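ABC transporter, substrate binding protein (Polyamine) (Agrobacterium tumefaciens, PDB 4EUO) binds gamma-aminobutyric acid selectively in the periplasm, probably delivering it to an ABC transporter as the solute-binding component. Local coordinates at residues R132-W137 and S174-W179. Sequence-based numbering, arbitrary orientation.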
ATOM      1  N   ARG A 132       6.816  14.858  12.245  1.00 11.35           N
ATOM      2  CA  ARG A 132       6.705  13.445  11.894  1.00 10.83           C
ATOM      3  C   ARG A 132       5.663  13.347  10.813  1.00 11.01           C
ATOM      4  O   ARG A 132       4.764  14.179  10.747  1.00 11.21           O
ATOM      5  CB  ARG A 132       6.372  12.544  13.092  1.00 11.41           C
ATOM      6  CG  ARG A 132       5.207  13.025  13.946  1.00 11.16           C
ATOM      7  CD  ARG A 132       5.709  13.791  15.189  1.00 12.37           C
ATOM      8  NE  ARG A 132       6.308  12.869  16.162  1.00 11.48           N
ATOM      9  CZ  ARG A 132       7.389  13.119  16.904  1.00 13.44           C
ATOM     10  NH1 ARG A 132       8.033  14.291  16.796  1.00 14.31           N
ATOM     11  NH2 ARG A 132       7.823  12.216  17.779  1.00 12.92           N
ATOM     12  N   THR A 133       5.784  12.321   9.967  1.00  9.70           N
ATOM     13  CA  THR A 133       4.873  12.213   8.820  1.00  9.01           C
ATOM     14  C   THR A 133       4.028  10.955   8.833  1.00 10.28           C
ATOM     15  O   THR A 133       4.478   9.865   9.224  1.00 10.00           O
ATOM     16  CB  THR A 133       5.669  12.428   7.506  1.00  9.98           C
ATOM     17  OG1 THR A 133       4.744  12.480   6.424  1.00  9.83           O
ATOM     18  CG2 THR A 133       6.672  11.348   7.195  1.00 10.67           C
ATOM     19  N   PHE A 134       2.789  11.128   8.408  1.00  8.56           N
ATOM     20  CA  PHE A 134       1.786  10.057   8.343  1.00  7.67           C
ATOM     21  C   PHE A 134       0.999  10.229   7.064  1.00  9.26           C
ATOM     22  O   PHE A 134       0.881  11.359   6.545  1.00  9.13           O
ATOM     23  CB  PHE A 134       0.808  10.181   9.512  1.00  9.63           C
ATOM     24  CG  PHE A 134       1.416   9.834  10.847  1.00  9.99           C
ATOM     25  CD1 PHE A 134       1.539   8.508  11.257  1.00 10.75           C
ATOM     26  CD2 PHE A 134       1.845  10.832  11.710  1.00 11.23           C
ATOM     27  CE1 PHE A 134       2.077   8.187  12.510  1.00 11.69           C
ATOM     28  CE2 PHE A 134       2.442  10.503  12.936  1.00 12.14           C
ATOM     29  CZ  PHE A 134       2.525   9.192  13.341  1.00 11.30           C
ATOM     30  N   TYR A 135       0.374   9.130   6.624  1.00  7.82           N
ATOM     31  CA  TYR A 135      -0.439   9.114   5.405  1.00  7.64           C
ATOM     32  C   TYR A 135      -1.666   9.982   5.567  1.00  9.22           C
ATOM     33  O   TYR A 135      -2.409   9.876   6.548  1.00  9.10           O
ATOM     34  CB  TYR A 135      -0.817   7.668   5.138  1.00  8.74           C
ATOM     35  CG  TYR A 135      -1.499   7.333   3.836  1.00  9.22           C
ATOM     36  CD1 TYR A 135      -1.158   7.986   2.657  1.00  9.70           C
ATOM     37  CD2 TYR A 135      -2.364   6.245   3.754  1.00  9.82           C
ATOM     38  CE1 TYR A 135      -1.700   7.594   1.436  1.00  9.26           C
ATOM     39  CE2 TYR A 135      -2.892   5.833   2.536  1.00  9.92           C
ATOM     40  CZ  TYR A 135      -2.525   6.492   1.386  1.00  9.13           C
ATOM     41  OH  TYR A 135      -3.035   6.072   0.183  1.00 11.37           O
ATOM     42  N   LYS A 136      -1.912  10.816   4.551  1.00  8.95           N
ATOM     43  CA  LYS A 136      -3.007  11.753   4.610  1.00  8.32           C
ATOM     44  C   LYS A 136      -4.389  11.156   4.500  1.00 10.51           C
ATOM     45  O   LYS A 136      -5.355  11.677   5.106  1.00 10.51           O
ATOM     46  CB  LYS A 136      -2.815  12.761   3.455  1.00  9.66           C
ATOM     47  CG  LYS A 136      -3.778  13.953   3.483  1.00 12.66           C
ATOM     48  CD  LYS A 136      -3.345  14.963   2.416  1.00 15.56           C
ATOM     49  CE  LYS A 136      -4.329  16.093   2.215  1.00 18.17           C
ATOM     50  NZ  LYS A 136      -4.528  16.870   3.467  1.00 18.24           N
ATOM     51  N   TRP A 137      -4.529  10.127   3.670  1.00  9.35           N
ATOM     52  CA  TRP A 137      -5.837   9.631   3.257  1.00  9.62           C
ATOM     53  C   TRP A 137      -6.393   8.564   4.150  1.00  9.38           C
ATOM     54  O   TRP A 137      -5.643   7.791   4.758  1.00 10.55           O
ATOM     55  CB  TRP A 137      -5.776   9.145   1.793  1.00 10.12           C
ATOM     56  CG  TRP A 137      -5.174  10.149   0.850  1.00 10.91           C
ATOM     57  CD1 TRP A 137      -4.017  10.018   0.139  1.00 13.19           C
ATOM     58  CD2 TRP A 137      -5.674  11.461   0.567  1.00 11.52           C
ATOM     59  NE1 TRP A 137      -3.772  11.163  -0.583  1.00 14.01           N
ATOM     60  CE2 TRP A 137      -4.762  12.074  -0.322  1.00 14.88           C
ATOM     61  CE3 TRP A 137      -6.806  12.176   0.978  1.00 14.37           C
ATOM     62  CZ2 TRP A 137      -4.948  13.376  -0.815  1.00 15.21           C
ATOM     63  CZ3 TRP A 137      -6.983  13.479   0.504  1.00 16.56           C
ATOM     64  CH2 TRP A 137      -6.062  14.056  -0.387  1.00 16.98           C
ATOM     65  N   SER A 174      -0.223  18.944  15.834  1.00 15.05           N
ATOM     66  CA  SER A 174       0.475  20.111  15.275  1.00 15.60           C
ATOM     67  C   SER A 174       1.864  19.783  14.766  1.00 15.93           C
ATOM     68  O   SER A 174       2.484  20.599  14.082  1.00 16.97           O
ATOM     69  CB  SER A 174       0.528  21.267  16.268  1.00 19.36           C
ATOM     70  OG  SER A 174       1.425  20.976  17.320  1.00 24.60           O
ATOM     71  N   ASP A 175       2.376  18.580  15.087  1.00 13.51           N
ATOM     72  CA  ASP A 175       3.694  18.162  14.630  1.00 13.15           C
ATOM     73  C   ASP A 175       3.651  17.175  13.459  1.00 12.19           C
ATOM     74  O   ASP A 175       4.690  16.669  13.038  1.00 13.74           O
ATOM     75  CB  ASP A 175       4.582  17.672  15.780  1.00 15.06           C
ATOM     76  CG  ASP A 175       5.209  18.855  16.540  1.00 25.90           C
ATOM     77  OD1 ASP A 175       5.605  19.862  15.879  1.00 25.64           O
ATOM     78  OD2 ASP A 175       5.301  18.780  17.772  1.00 29.81           O
ATOM     79  N   ILE A 176       2.453  16.988  12.897  1.00 11.73           N
ATOM     80  CA  ILE A 176       2.320  16.098  11.739  1.00 10.73           C
ATOM     81  C   ILE A 176       2.443  16.889  10.421  1.00 12.22           C
ATOM     82  O   ILE A 176       1.770  17.932  10.239  1.00 11.71           O
ATOM     83  CB  ILE A 176       0.964  15.340  11.776  1.00 11.90           C
ATOM     84  CG1 ILE A 176       0.890  14.424  13.016  1.00 12.56           C
ATOM     85  CG2 ILE A 176       0.769  14.538  10.444  1.00 11.91           C
ATOM     86  CD1 ILE A 176      -0.434  13.729  13.210  1.00 12.68           C
ATOM     87  N   ILE A 177       3.214  16.359   9.485  1.00 11.22           N
ATOM     88  CA  ILE A 177       3.193  16.814   8.106  1.00  9.88           C
ATOM     89  C   ILE A 177       2.657  15.565   7.353  1.00 11.80           C
ATOM     90  O   ILE A 177       3.251  14.472   7.461  1.00 11.19           O
ATOM     91  CB  ILE A 177       4.562  17.232   7.553  1.00 11.81           C
ATOM     92  CG1 ILE A 177       5.106  18.446   8.321  1.00 12.28           C
ATOM     93  CG2 ILE A 177       4.431  17.562   6.032  1.00 12.28           C
ATOM     94  CD1 ILE A 177       6.461  18.890   7.881  1.00 12.68           C
ATOM     95  N   TRP A 178       1.564  15.706   6.632  1.00 10.54           N
ATOM     96  CA  TRP A 178       0.942  14.569   5.972  1.00  9.78           C
ATOM     97  C   TRP A 178       1.585  14.259   4.646  1.00 11.00           C
ATOM     98  O   TRP A 178       2.020  15.180   3.952  1.00 11.53           O
ATOM     99  CB  TRP A 178      -0.545  14.875   5.742  1.00 10.46           C
ATOM    100  CG  TRP A 178      -1.268  15.213   7.006  1.00 10.10           C
ATOM    101  CD1 TRP A 178      -1.576  16.472   7.471  1.00 12.45           C
ATOM    102  CD2 TRP A 178      -1.798  14.289   7.953  1.00  9.66           C
ATOM    103  NE1 TRP A 178      -2.261  16.376   8.659  1.00 12.22           N
ATOM    104  CE2 TRP A 178      -2.400  15.042   8.987  1.00 11.59           C
ATOM    105  CE3 TRP A 178      -1.797  12.875   8.051  1.00 10.37           C
ATOM    106  CZ2 TRP A 178      -3.014  14.435  10.089  1.00 11.84           C
ATOM    107  CZ3 TRP A 178      -2.412  12.284   9.137  1.00 11.30           C
ATOM    108  CH2 TRP A 178      -3.005  13.059  10.145  1.00 12.26           C
ATOM    109  N   TRP A 179       1.671  12.956   4.299  1.00  9.58           N
ATOM    110  CA  TRP A 179       2.127  12.578   2.953  1.00  9.06           C
ATOM    111  C   TRP A 179       0.926  12.099   2.161  1.00  9.26           C
ATOM    112  O   TRP A 179       0.145  11.246   2.603  1.00  9.41           O
ATOM    113  CB  TRP A 179       3.307  11.567   2.919  1.00  8.59           C
ATOM    114  CG  TRP A 179       3.165  10.278   3.680  1.00  8.43           C
ATOM    115  CD1 TRP A 179       3.570  10.041   4.959  1.00 10.21           C
ATOM    116  CD2 TRP A 179       2.694   9.025   3.169  1.00  7.97           C
ATOM    117  NE1 TRP A 179       3.376   8.718   5.288  1.00  9.59           N
ATOM    118  CE2 TRP A 179       2.823   8.075   4.211  1.00  9.59           C
ATOM    119  CE3 TRP A 179       2.200   8.603   1.928  1.00  8.66           C
ATOM    120  CZ2 TRP A 179       2.507   6.728   4.040  1.00  9.00           C
ATOM    121  CZ3 TRP A 179       1.898   7.262   1.757  1.00  8.88           C
ATOM    122  CH2 TRP A 179       2.017   6.348   2.816  1.00  9.17           C
TER
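Trp179 lays its indole across the neighbouring strand at Tyr135, and the two side chains form an offset stack, the Tyr135 ring and the six-membered ring lying 4.5 Å apart at their centroids with planes 28° from parallel. The five-membered ring meanwhile covers the backbone: Tyr135 CA makes a CH-pi contact 3.8 Å from its centroid. Trp179 reaches across because CG sits between its own backbone N and carbonyl carbon (chi1 54°), which swings the indole over the partner strand; a large, flat side chain can cover both a ring and a length of main chain. At the indole edge, in its plane, Thr133 OG1 approaches CD1. Thr133 OG1 also donates a 2.7 Å hydrogen bond to Ile177 O, threonine's short hydroxyl, anti to the backbone N (chi1 -173°), reaching a main-chain carbonyl of the next strand. On the opposite sheet face, which carries Phe134, Ile176 and Trp178, Phe134 CD2 packs against Ile176 CG1 at 3.9 Å, flat aromatic and branched aliphatic groups making apolar contacts, while Trp178 brings its CE3 edge to Tyr135 O. Parallel backbone pairing holds this register: Arg132 N hydrogen-bonds to Asp175 O, Ile177 N to Arg132 O, Trp179 N to Phe134 O, and Lys136 N to Trp179 O (2.9 Å).

Further out, Ser198 O accepts a hydrogen bond from Trp179 NE1, and Tyr135 OH is hydrogen-bonded to Glu60 OE2 in the GABA pocket; Trp200, another pocket residue, meets both stacked rings edge-to-face. Strand 132-135 pairs in parallel with strands 176-179 and 196-200, one on either side, with helix 182-190 packed against Thr133, Ile177 and Trp179, and helix 301-313 against Trp178.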